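Local coordinates for protein Cd1 (Flavonifractor plautii, PDB 7D39) that probably reduces the carbon–carbon double bond of flavones and flavonols as an FMN-dependent ene-reductase, initiating their breakdown in a gut bacterium, at residues A[12-17]-A[178-183]; A[87-92]-A[148-153]; A[142-147]-A[172-177]. All coordinates share one frame; numbering follows the deposited sequence.

Contact 1 (A[12-17]-A[178-183]); sequences NGSNDG and LSILVE. With FMN (flavin mononucleotide), chain B.
S14, in the first turn of helix 14-28, turns its CB toward the short 3-10 turn of I180 and L181, and the snug part of the contact forms there. Branch CG2 of I180 lies 3.8 Å from S14 CB, while CD1 of L181 rests alongside the helix, 4.0 Å from S14 CA. One turn on, G17 leaves its CA bare for L181 CD2 at 4.3 Å, so small residues suit the flank on which these branched chains lie. The looser side is polar and wet. A chi1 of -63° sets S14 OG beside its own backbone N, where it shares a hydrogen bond of 2.9 Å with a water, which donates to L178 O and accepts from L181 N. The same helix start is part of the phosphate-binding loop of this flavodoxin-like fold. S14 N donates to FMN O3P at 2.7 Å, and both N15 N and N15 ND2 donate to O1P, the latter at 2.9 Å. G13, the N-cap residue, passes O3P with its CA at 3.4 Å, close quarters that suit glycine. Segment 12-17 thus meets the phosphate with uncharged N-H groups at the start of its helix, whose dipole probably helps to balance the anion's charge, while 178-183 lies against the flank of that helix.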
loop_
_atom_site.group_PDB
_atom_site.type_symbol
_atom_site.label_atom_id
_atom_site.label_comp_id
_atom_site.label_asym_id
_atom_site.label_seq_id
_atom_site.Cartn_x
_atom_site.Cartn_y
_atom_site.Cartn_z
ATOM N N ASN A 12 -15.293 2.577 17.417
ATOM C CA ASN A 12 -15.149 3.517 18.524
ATOM C C ASN A 12 -13.834 3.338 19.274
ATOM O O ASN A 12 -13.711 3.766 20.426
ATOM C CB ASN A 12 -16.332 3.418 19.507
ATOM C CG ASN A 12 -17.699 3.606 18.821
ATOM O OD1 ASN A 12 -17.834 4.328 17.832
ATOM N ND2 ASN A 12 -18.708 2.937 19.346
ATOM N N GLY A 13 -12.836 2.719 18.649
ATOM C CA GLY A 13 -11.540 2.540 19.265
ATOM C C GLY A 13 -10.592 3.678 18.947
ATOM O O GLY A 13 -10.978 4.737 18.452
ATOM N N SER A 14 -9.311 3.428 19.219
ATOM C CA SER A 14 -8.301 4.469 19.067
ATOM C C SER A 14 -8.029 4.805 17.599
ATOM O O SER A 14 -7.821 5.973 17.253
ATOM C CB SER A 14 -7.026 4.035 19.784
ATOM O OG SER A 14 -7.273 3.895 21.189
ATOM N N ASN A 15 -8.015 3.809 16.717
ATOM C CA ASN A 15 -7.816 4.122 15.304
ATOM C C ASN A 15 -8.953 4.983 14.753
ATOM O O ASN A 15 -8.708 5.898 13.959
ATOM C CB ASN A 15 -7.653 2.839 14.487
ATOM C CG ASN A 15 -6.274 2.213 14.668
ATOM O OD1 ASN A 15 -5.332 2.537 13.930
ATOM N ND2 ASN A 15 -6.137 1.348 15.685
ATOM N N ASP A 16 -10.202 4.698 15.152
ATOM C CA ASP A 16 -11.316 5.557 14.758
ATOM C C ASP A 16 -11.063 6.990 15.197
ATOM O O ASP A 16 -11.208 7.930 14.409
ATOM C CB ASP A 16 -12.633 5.061 15.375
ATOM C CG ASP A 16 -13.240 3.860 14.648
ATOM O OD1 ASP A 16 -12.585 3.222 13.789
ATOM O OD2 ASP A 16 -14.399 3.529 14.961
ATOM N N GLY A 17 -10.700 7.169 16.470
ATOM C CA GLY A 17 -10.490 8.512 17.010
ATOM C C GLY A 17 -9.394 9.274 16.290
ATOM O O GLY A 17 -9.593 10.415 15.868
ATOM N N LEU A 178 -2.236 2.326 23.444
ATOM C CA LEU A 178 -3.537 1.886 23.934
ATOM C C LEU A 178 -4.301 3.041 24.560
ATOM O O LEU A 178 -5.528 3.120 24.435
ATOM C CB LEU A 178 -3.385 0.757 24.952
ATOM C CG LEU A 178 -3.097 -0.674 24.510
ATOM C CD1 LEU A 178 -3.333 -1.608 25.685
ATOM C CD2 LEU A 178 -3.958 -1.071 23.345
ATOM N N SER A 179 -3.597 3.939 25.257
ATOM C CA SER A 179 -4.224 5.093 25.893
ATOM C C SER A 179 -4.033 6.376 25.092
ATOM O O SER A 179 -4.086 7.469 25.661
ATOM C CB SER A 179 -3.693 5.270 27.314
ATOM O OG SER A 179 -4.187 4.248 28.166
ATOM N N ILE A 180 -3.865 6.268 23.768
ATOM C CA ILE A 180 -3.460 7.427 22.988
ATOM C C ILE A 180 -4.515 8.519 22.974
ATOM O O ILE A 180 -4.174 9.692 22.791
ATOM C CB ILE A 180 -3.101 7.021 21.547
ATOM C CG1 ILE A 180 -2.546 8.228 20.789
ATOM C CG2 ILE A 180 -4.331 6.441 20.842
ATOM C CD1 ILE A 180 -1.641 7.871 19.582
ATOM N N LEU A 181 -5.791 8.180 23.156
ATOM C CA LEU A 181 -6.807 9.227 23.076
ATOM C C LEU A 181 -6.813 10.167 24.286
ATOM O O LEU A 181 -7.514 11.187 24.249
ATOM C CB LEU A 181 -8.185 8.605 22.872
ATOM C CG LEU A 181 -8.339 7.869 21.529
ATOM C CD1 LEU A 181 -9.753 7.437 21.305
ATOM C CD2 LEU A 181 -7.857 8.724 20.363
ATOM N N VAL A 182 -6.050 9.887 25.339
ATOM C CA VAL A 182 -5.824 10.885 26.380
ATOM C C VAL A 182 -4.414 11.452 26.322
ATOM O O VAL A 182 -3.981 12.121 27.265
ATOM C CB VAL A 182 -6.128 10.342 27.786
ATOM C CG1 VAL A 182 -7.580 9.912 27.900
ATOM C CG2 VAL A 182 -5.195 9.203 28.151
ATOM N N GLU A 183 -3.686 11.206 25.238
ATOM C CA GLU A 183 -2.345 11.752 25.053
ATOM C C GLU A 183 -2.450 12.914 24.067
ATOM O O GLU A 183 -2.443 12.708 22.853
ATOM C CB GLU A 183 -1.386 10.664 24.570
ATOM C CG GLU A 183 -1.096 9.603 25.626
ATOM C CD GLU A 183 -0.364 8.385 25.069
ATOM O OE1 GLU A 183 -0.422 8.146 23.848
ATOM O OE2 GLU A 183 0.266 7.657 25.858
HETATM N N1 FMN B . 0.413 -3.914 19.166
HETATM C C2 FMN B . 1.688 -3.651 18.919
HETATM O O2 FMN B . 2.008 -2.539 19.349
HETATM N N3 FMN B . 2.503 -4.535 18.283
HETATM C C4 FMN B . 1.984 -5.710 17.859
HETATM O O4 FMN B . 2.587 -6.596 17.281
HETATM C C4A FMN B . 0.572 -6.014 18.134
HETATM N N5 FMN B . 0.000 -7.135 17.766
HETATM C C5A FMN B . -1.286 -7.416 17.967
HETATM C C6 FMN B . -1.866 -8.604 17.559
HETATM C C7 FMN B . -3.209 -8.874 17.784
HETATM C C7M FMN B . -3.822 -10.179 17.346
HETATM C C8 FMN B . -4.035 -7.874 18.504
HETATM C C8M FMN B . -5.486 -8.162 18.778
HETATM C C9 FMN B . -3.443 -6.694 18.919
HETATM C C9A FMN B . -2.112 -6.428 18.668
HETATM N N10 FMN B . -1.519 -5.241 19.111
HETATM C C10 FMN B . -0.194 -5.019 18.819
HETATM C "C1'" FMN B . -2.358 -4.250 19.774
HETATM C "C2'" FMN B . -3.176 -3.447 18.753
HETATM O "O2'" FMN B . -2.372 -2.680 17.878
HETATM C "C3'" FMN B . -4.244 -2.574 19.476
HETATM O "O3'" FMN B . -5.167 -3.369 20.167
HETATM C "C4'" FMN B . -4.952 -1.587 18.515
HETATM O "O4'" FMN B . -4.117 -0.505 18.144
HETATM C "C5'" FMN B . -6.256 -1.101 19.125
HETATM O "O5'" FMN B . -6.924 -0.195 18.316
HETATM P P FMN B . -8.395 0.143 18.223
HETATM O O1P FMN B . -8.585 1.003 17.151
HETATM O O2P FMN B . -9.065 -1.070 17.993
HETATM O O3P FMN B . -8.613 0.816 19.464
HETATM O O HOH W 1 -7.108 5.515 23.593
#

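Contact 2 (A[87-92]-A[148-153]). With FMN (flavin mononucleotide), chain B.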
loop_
_atom_site.group_PDB
_atom_site.type_symbol
_atom_site.label_atom_id
_atom_site.label_comp_id
_atom_site.label_asym_id
_atom_site.label_seq_id
_atom_site.Cartn_x
_atom_site.Cartn_y
_atom_site.Cartn_z
ATOM N N THR A 87 -4.560 2.188 10.822
ATOM C CA THR A 87 -4.610 0.745 10.993
ATOM C C THR A 87 -4.007 0.341 12.326
ATOM O O THR A 87 -2.985 0.888 12.744
ATOM C CB THR A 87 -3.855 0.015 9.870
ATOM O OG1 THR A 87 -3.953 -1.403 10.073
ATOM C CG2 THR A 87 -2.397 0.406 9.879
ATOM N N PRO A 88 -4.638 -0.593 13.030
ATOM C CA PRO A 88 -3.963 -1.257 14.150
ATOM C C PRO A 88 -2.690 -1.935 13.670
ATOM O O PRO A 88 -2.531 -2.249 12.492
ATOM C CB PRO A 88 -4.980 -2.299 14.626
ATOM C CG PRO A 88 -6.255 -1.971 13.948
ATOM C CD PRO A 88 -5.966 -1.157 12.745
ATOM N N ILE A 89 -1.787 -2.177 14.607
ATOM C CA ILE A 89 -0.597 -2.983 14.372
ATOM C C ILE A 89 -0.865 -4.381 14.926
ATOM O O ILE A 89 -1.229 -4.527 16.099
ATOM C CB ILE A 89 0.640 -2.354 15.025
ATOM C CG1 ILE A 89 0.864 -0.953 14.474
ATOM C CG2 ILE A 89 1.857 -3.253 14.815
ATOM C CD1 ILE A 89 2.026 -0.215 15.084
ATOM N N PHE A 90 -0.714 -5.405 14.079
ATOM C CA PHE A 90 -0.809 -6.811 14.464
ATOM C C PHE A 90 0.530 -7.469 14.128
ATOM O O PHE A 90 0.982 -7.386 12.984
ATOM C CB PHE A 90 -1.933 -7.550 13.704
ATOM C CG PHE A 90 -3.351 -7.209 14.124
ATOM C CD1 PHE A 90 -3.632 -6.317 15.156
ATOM C CD2 PHE A 90 -4.423 -7.813 13.461
ATOM C CE1 PHE A 90 -4.959 -6.037 15.511
ATOM C CE2 PHE A 90 -5.739 -7.533 13.801
ATOM C CZ PHE A 90 -6.012 -6.636 14.837
ATOM N N GLU A 91 1.172 -8.103 15.110
ATOM C CA GLU A 91 2.475 -8.758 14.916
ATOM C C GLU A 91 3.464 -7.878 14.140
ATOM O O GLU A 91 4.087 -8.303 13.163
ATOM C CB GLU A 91 2.305 -10.114 14.222
ATOM C CG GLU A 91 1.377 -11.046 15.000
ATOM C CD GLU A 91 -0.042 -10.978 14.499
ATOM O OE1 GLU A 91 -0.224 -10.931 13.267
ATOM O OE2 GLU A 91 -0.987 -10.967 15.317
ATOM N N LYS A 92 3.584 -6.619 14.570
ATOM C CA LYS A 92 4.587 -5.694 14.040
ATOM C C LYS A 92 4.332 -5.436 12.561
ATOM O O LYS A 92 5.263 -5.489 11.743
ATOM C CB LYS A 92 5.911 -6.413 13.820
ATOM C CG LYS A 92 6.614 -6.757 15.109
ATOM C CD LYS A 92 7.754 -7.705 14.843
ATOM C CE LYS A 92 8.332 -8.201 16.147
ATOM N NZ LYS A 92 9.309 -9.299 15.958
ATOM N N ASP A 148 5.856 -1.610 21.532
ATOM C CA ASP A 148 6.885 -1.171 20.600
ATOM C C ASP A 148 7.200 -2.225 19.537
ATOM O O ASP A 148 8.210 -2.119 18.839
ATOM C CB ASP A 148 8.158 -0.769 21.356
ATOM C CG ASP A 148 8.805 -1.930 22.093
ATOM O OD1 ASP A 148 8.212 -3.022 22.140
ATOM O OD2 ASP A 148 9.913 -1.742 22.642
ATOM N N TRP A 149 6.354 -3.236 19.398
ATOM C CA TRP A 149 6.488 -4.224 18.328
ATOM C C TRP A 149 5.854 -3.629 17.077
ATOM O O TRP A 149 4.696 -3.895 16.749
ATOM C CB TRP A 149 5.803 -5.534 18.708
ATOM C CG TRP A 149 6.414 -6.321 19.824
ATOM C CD1 TRP A 149 7.176 -5.849 20.869
ATOM C CD2 TRP A 149 6.329 -7.738 20.004
ATOM N NE1 TRP A 149 7.558 -6.886 21.680
ATOM C CE2 TRP A 149 7.060 -8.056 21.164
ATOM C CE3 TRP A 149 5.726 -8.771 19.281
ATOM C CZ2 TRP A 149 7.176 -9.367 21.632
ATOM C CZ3 TRP A 149 5.846 -10.069 19.751
ATOM C CH2 TRP A 149 6.565 -10.352 20.909
ATOM N N VAL A 150 6.630 -2.809 16.369
ATOM C CA VAL A 150 6.064 -1.939 15.340
ATOM C C VAL A 150 6.963 -1.781 14.107
ATOM O O VAL A 150 6.850 -0.799 13.368
ATOM C CB VAL A 150 5.753 -0.565 15.956
ATOM C CG1 VAL A 150 4.851 -0.720 17.199
ATOM C CG2 VAL A 150 7.043 0.124 16.333
ATOM N N THR A 151 7.834 -2.747 13.850
ATOM C CA THR A 151 8.928 -2.540 12.902
ATOM C C THR A 151 8.574 -2.848 11.450
ATOM O O THR A 151 9.432 -2.680 10.577
ATOM C CB THR A 151 10.138 -3.386 13.298
ATOM O OG1 THR A 151 9.719 -4.744 13.511
ATOM C CG2 THR A 151 10.754 -2.859 14.559
ATOM N N ARG A 152 7.356 -3.296 11.154
ATOM C CA ARG A 152 7.004 -3.651 9.789
ATOM C C ARG A 152 5.788 -2.912 9.252
ATOM O O ARG A 152 5.475 -3.051 8.060
ATOM C CB ARG A 152 6.771 -5.160 9.693
ATOM C CG ARG A 152 7.909 -5.986 10.256
ATOM C CD ARG A 152 7.691 -7.471 10.029
ATOM N NE ARG A 152 7.995 -7.844 8.654
ATOM C CZ ARG A 152 7.475 -8.890 8.014
ATOM N NH1 ARG A 152 6.603 -9.679 8.621
ATOM N NH2 ARG A 152 7.838 -9.142 6.758
ATOM N N THR A 153 5.100 -2.122 10.080
ATOM C CA THR A 153 3.790 -1.630 9.673
ATOM C C THR A 153 3.907 -0.512 8.648
ATOM O O THR A 153 3.091 -0.429 7.727
ATOM C CB THR A 153 2.983 -1.190 10.909
ATOM O OG1 THR A 153 1.645 -0.863 10.518
ATOM C CG2 THR A 153 3.640 0.013 11.616
HETATM N N1 FMN B . 0.413 -3.914 19.166
HETATM C C2 FMN B . 1.688 -3.651 18.919
HETATM O O2 FMN B . 2.008 -2.539 19.349
HETATM N N3 FMN B . 2.503 -4.535 18.283
HETATM C C4 FMN B . 1.984 -5.710 17.859
HETATM O O4 FMN B . 2.587 -6.596 17.281
HETATM C C4A FMN B . 0.572 -6.014 18.134
HETATM N N5 FMN B . 0.000 -7.135 17.766
HETATM C C5A FMN B . -1.286 -7.416 17.967
HETATM C C6 FMN B . -1.866 -8.604 17.559
HETATM C C7 FMN B . -3.209 -8.874 17.784
HETATM C C7M FMN B . -3.822 -10.179 17.346
HETATM C C8 FMN B . -4.035 -7.874 18.504
HETATM C C8M FMN B . -5.486 -8.162 18.778
HETATM C C9 FMN B . -3.443 -6.694 18.919
HETATM C C9A FMN B . -2.112 -6.428 18.668
HETATM N N10 FMN B . -1.519 -5.241 19.111
HETATM C C10 FMN B . -0.194 -5.019 18.819
HETATM C "C1'" FMN B . -2.358 -4.250 19.774
HETATM C "C2'" FMN B . -3.176 -3.447 18.753
HETATM O "O2'" FMN B . -2.372 -2.680 17.878
HETATM C "C3'" FMN B . -4.244 -2.574 19.476
HETATM O "O3'" FMN B . -5.167 -3.369 20.167
HETATM C "C4'" FMN B . -4.952 -1.587 18.515
HETATM O "O4'" FMN B . -4.117 -0.505 18.144
HETATM C "C5'" FMN B . -6.256 -1.101 19.125
HETATM O "O5'" FMN B . -6.924 -0.195 18.316
HETATM P P FMN B . -8.395 0.143 18.223
HETATM O O1P FMN B . -8.585 1.003 17.151
HETATM O O2P FMN B . -9.065 -1.070 17.993
HETATM O O3P FMN B . -8.613 0.816 19.464
HETATM O O HOH W 2 4.015 -8.924 10.303
#
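The backbones come nearest at K92 and V150, CA to CA 4.2 Å, where the loops that follow the neighbouring parallel strands 82-88 and 138-144 of the flavodoxin-like fold close around the flavin. E91 and K92 both take left-handed backbone angles and W149 centres an inverse gamma turn. I89 fills the angle between the loops. Its chi1 of -59° places CG1 beside the backbone N, and from there CD1 reaches V150 CG1 at 3.6 Å and T153 CG2 at 3.8 Å, while I89 CG2 touches W149 O at 3.5 Å. A branched aliphatic chain suits this buried place between valine and threonine methyls. T153 keeps its polar end turned to another partner, with OG1 hydrogen-bonded to S143 OG. On the more exposed side, the extended chain of K92 runs past W149, with K92 CG 3.9 Å from W149 CB. Its CD lies beside T151 OG1. The NZ of K92 stays 5.3 Å from the centre of the six-membered ring of W149, at most a weak cation-pi attraction. C7 of FMN lies over one face of the F90 ring, at the dimethylbenzene end. The ribityl O2' donates to I89 O. The flavin's polar N3, O4 and N5 edge is read by backbone atoms: E91 N donates to the redox-active N5, K92 N donates to O4 at 2.9 Å, and FMN N3 donates to W149 O. That carbonyl oxygen is also met by a C-H contact, K92 CA lying 3.3 Å from W149 O.

Contact 3 (A[142-147]-A[172-177]). With FMN (flavin mononucleotide), chain B.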
loop_
_atom_site.group_PDB
_atom_site.type_symbol
_atom_site.label_atom_id
_atom_site.label_comp_id
_atom_site.label_asym_id
_atom_site.label_seq_id
_atom_site.Cartn_x
_atom_site.Cartn_y
_atom_site.Cartn_z
HETATM N N MSE A 142 -1.517 6.034 9.339
HETATM C CA MSE A 142 -1.141 6.041 10.739
HETATM C C MSE A 142 -1.253 4.605 11.203
HETATM O O MSE A 142 -2.259 3.966 10.946
HETATM C CB MSE A 142 -2.048 6.960 11.547
HETATM C CG MSE A 142 -2.080 8.396 11.052
HETATM SE SE MSE A 142 -3.180 9.555 12.220
HETATM C CE MSE A 142 -4.941 9.010 11.574
ATOM N N SER A 143 -0.211 4.084 11.842
ATOM C CA SER A 143 -0.235 2.754 12.427
ATOM C C SER A 143 -0.200 2.913 13.936
ATOM O O SER A 143 0.682 3.595 14.464
ATOM C CB SER A 143 0.952 1.910 11.956
ATOM O OG SER A 143 0.970 1.792 10.551
ATOM N N VAL A 144 -1.168 2.308 14.619
ATOM C CA VAL A 144 -1.359 2.480 16.057
ATOM C C VAL A 144 -1.244 1.121 16.725
ATOM O O VAL A 144 -2.035 0.216 16.439
ATOM C CB VAL A 144 -2.715 3.124 16.381
ATOM C CG1 VAL A 144 -2.812 3.413 17.872
ATOM C CG2 VAL A 144 -2.921 4.399 15.547
ATOM N N GLY A 145 -0.279 0.982 17.637
ATOM C CA GLY A 145 -0.018 -0.279 18.296
ATOM C C GLY A 145 -0.143 -0.167 19.806
ATOM O O GLY A 145 -0.157 0.926 20.376
ATOM N N GLY A 146 -0.222 -1.325 20.453
ATOM C CA GLY A 146 -0.205 -1.360 21.904
ATOM C C GLY A 146 1.177 -1.292 22.527
ATOM O O GLY A 146 1.320 -0.860 23.672
ATOM N N SER A 147 2.210 -1.706 21.790
ATOM C CA SER A 147 3.559 -1.814 22.353
ATOM C C SER A 147 4.602 -1.158 21.458
ATOM O O SER A 147 4.280 -0.238 20.708
ATOM C CB SER A 147 3.938 -3.279 22.572
ATOM O OG SER A 147 4.185 -3.925 21.332
ATOM N N GLU A 172 2.966 7.422 9.608
ATOM C CA GLU A 172 3.348 7.616 11.001
ATOM C C GLU A 172 3.025 6.376 11.831
ATOM O O GLU A 172 1.999 5.727 11.620
ATOM C CB GLU A 172 2.632 8.846 11.579
ATOM C CG GLU A 172 3.081 9.285 12.965
ATOM C CD GLU A 172 4.455 9.890 12.956
ATOM O OE1 GLU A 172 5.451 9.137 12.821
ATOM O OE2 GLU A 172 4.536 11.126 13.068
ATOM N N VAL A 173 3.905 6.062 12.785
ATOM C CA VAL A 173 3.748 4.925 13.684
ATOM C C VAL A 173 3.550 5.442 15.098
ATOM O O VAL A 173 4.300 6.318 15.547
ATOM C CB VAL A 173 4.965 3.983 13.639
ATOM C CG1 VAL A 173 4.860 2.957 14.760
ATOM C CG2 VAL A 173 5.014 3.283 12.331
ATOM N N PHE A 174 2.574 4.874 15.816
ATOM C CA PHE A 174 2.292 5.257 17.206
ATOM C C PHE A 174 2.443 4.050 18.123
ATOM O O PHE A 174 1.484 3.294 18.332
ATOM C CB PHE A 174 0.896 5.860 17.346
ATOM C CG PHE A 174 0.699 7.131 16.561
ATOM C CD1 PHE A 174 1.018 8.358 17.118
ATOM C CD2 PHE A 174 0.200 7.093 15.267
ATOM C CE1 PHE A 174 0.834 9.528 16.403
ATOM C CE2 PHE A 174 0.014 8.256 14.549
ATOM C CZ PHE A 174 0.326 9.476 15.118
ATOM N N PRO A 175 3.618 3.836 18.709
ATOM C CA PRO A 175 3.777 2.741 19.668
ATOM C C PRO A 175 3.216 3.120 21.030
ATOM O O PRO A 175 2.944 4.288 21.320
ATOM C CB PRO A 175 5.293 2.537 19.722
ATOM C CG PRO A 175 5.833 3.933 19.501
ATOM C CD PRO A 175 4.869 4.593 18.516
ATOM N N TRP A 176 3.004 2.090 21.854
ATOM C CA TRP A 176 2.495 2.248 23.223
ATOM C C TRP A 176 1.242 3.109 23.249
ATOM O O TRP A 176 1.119 4.033 24.058
ATOM C CB TRP A 176 3.562 2.847 24.151
ATOM C CG TRP A 176 4.832 2.062 24.185
ATOM C CD1 TRP A 176 6.041 2.429 23.664
ATOM C CD2 TRP A 176 5.025 0.770 24.770
ATOM N NE1 TRP A 176 6.977 1.437 23.879
ATOM C CE2 TRP A 176 6.380 0.409 24.557
ATOM C CE3 TRP A 176 4.187 -0.119 25.456
ATOM C CZ2 TRP A 176 6.914 -0.795 25.002
ATOM C CZ3 TRP A 176 4.721 -1.324 25.890
ATOM C CH2 TRP A 176 6.074 -1.647 25.663
ATOM N N ALA A 177 0.301 2.803 22.351
ATOM C CA ALA A 177 -0.783 3.725 22.027
ATOM C C ALA A 177 -2.163 3.236 22.470
ATOM O O ALA A 177 -3.173 3.701 21.936
ATOM C CB ALA A 177 -0.776 4.012 20.525
HETATM N N1 FMN B . 0.413 -3.914 19.166
HETATM C C2 FMN B . 1.688 -3.651 18.919
HETATM O O2 FMN B . 2.008 -2.539 19.349
HETATM N N3 FMN B . 2.503 -4.535 18.283
HETATM C C4 FMN B . 1.984 -5.710 17.859
HETATM O O4 FMN B . 2.587 -6.596 17.281
HETATM C C4A FMN B . 0.572 -6.014 18.134
HETATM N N5 FMN B . 0.000 -7.135 17.766
HETATM C C5A FMN B . -1.286 -7.416 17.967
HETATM C C6 FMN B . -1.866 -8.604 17.559
HETATM C C7 FMN B . -3.209 -8.874 17.784
HETATM C C7M FMN B . -3.822 -10.179 17.346
HETATM C C8 FMN B . -4.035 -7.874 18.504
HETATM C C8M FMN B . -5.486 -8.162 18.778
HETATM C C9 FMN B . -3.443 -6.694 18.919
HETATM C C9A FMN B . -2.112 -6.428 18.668
HETATM N N10 FMN B . -1.519 -5.241 19.111
HETATM C C10 FMN B . -0.194 -5.019 18.819
HETATM C "C1'" FMN B . -2.358 -4.250 19.774
HETATM C "C2'" FMN B . -3.176 -3.447 18.753
HETATM O "O2'" FMN B . -2.372 -2.680 17.878
HETATM C "C3'" FMN B . -4.244 -2.574 19.476
HETATM O "O3'" FMN B . -5.167 -3.369 20.167
HETATM C "C4'" FMN B . -4.952 -1.587 18.515
HETATM O "O4'" FMN B . -4.117 -0.505 18.144
HETATM C "C5'" FMN B . -6.256 -1.101 19.125
HETATM O "O5'" FMN B . -6.924 -0.195 18.316
HETATM P P FMN B . -8.395 0.143 18.223
HETATM O O1P FMN B . -8.585 1.003 17.151
HETATM O O2P FMN B . -9.065 -1.070 17.993
HETATM O O3P FMN B . -8.613 0.816 19.464
HETATM O O HOH W 3 1.599 4.140 9.303
#
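Torsions bring the F174 ring and selenomethionine M142 together: a chi1 of -62° in F174 sets its ring edge against M142 CB, 3.9 Å from F174 CE2, and a chi1 of -57° in M142 carries CG and SE along the same ring. The two residues lie on neighbouring parallel strands, 138-144 and 167-174, of a beta-alpha-beta unit that closes one side of the flavodoxin-like sheet. The selenium of M142 stands obliquely to the ring in a Met-aromatic contact. Both are large apolar residues, suited to the buried face turned to helices 14-28 and 184-202. Further along that face V144 CG1 presses on A177 CB at a tight 3.4 Å, a spot that suits the small alanine.

Backbone bonds knit the strands: S143 N donates to E172 O at 2.8 Å, F174 N to S143 O, and G145 N to F174 O. E172 leads its carboxylate away to a salt bridge with R189. On the opposite face S143 OG, bonded also to T153, donates to a water that in turn donates to E172 O. The pairing carries on past the strand ends, where A177 N donates to G145 O and W176 N donates to S147 O.

S147 CA lies over one face of the W176 ring, 3.8 Å from the centre of the six-membered ring, a CH-pi contact. The turn so fixed serves the flavin, because G145 and G146 have no side chain to clash with or crowd FMN. V144 O accepts the O4' hydroxyl and G146 N donates to N1. S147 N donates to the pyrimidine carbonyl, 2.6 Å from FMN O2.

How the contacts relate
Three successive parts of one FMN site are built by these contacts: contact 1 takes the phosphate, contact 3 ribityl O4' and the N1/O2 side, and contact 2 ribityl O2' and the N3, O4 and N5 edge. Contacts 2 and 3 are the closest pair, with centres about 7 Å apart, sharing neighbouring strands of the parallel sheet; T87 N probably hydrogen-bonds to M142 O at 2.9 Å. Contact 1 lies about 10 Å from contact 3, centre to centre, and is packed to it through I180 CD1 and F174 CD1, 3.7 Å apart. N15 OD1, 3.4 Å from V144 CG2, also abuts the T87-P88 peptide, joining the phosphate loop to both other contacts.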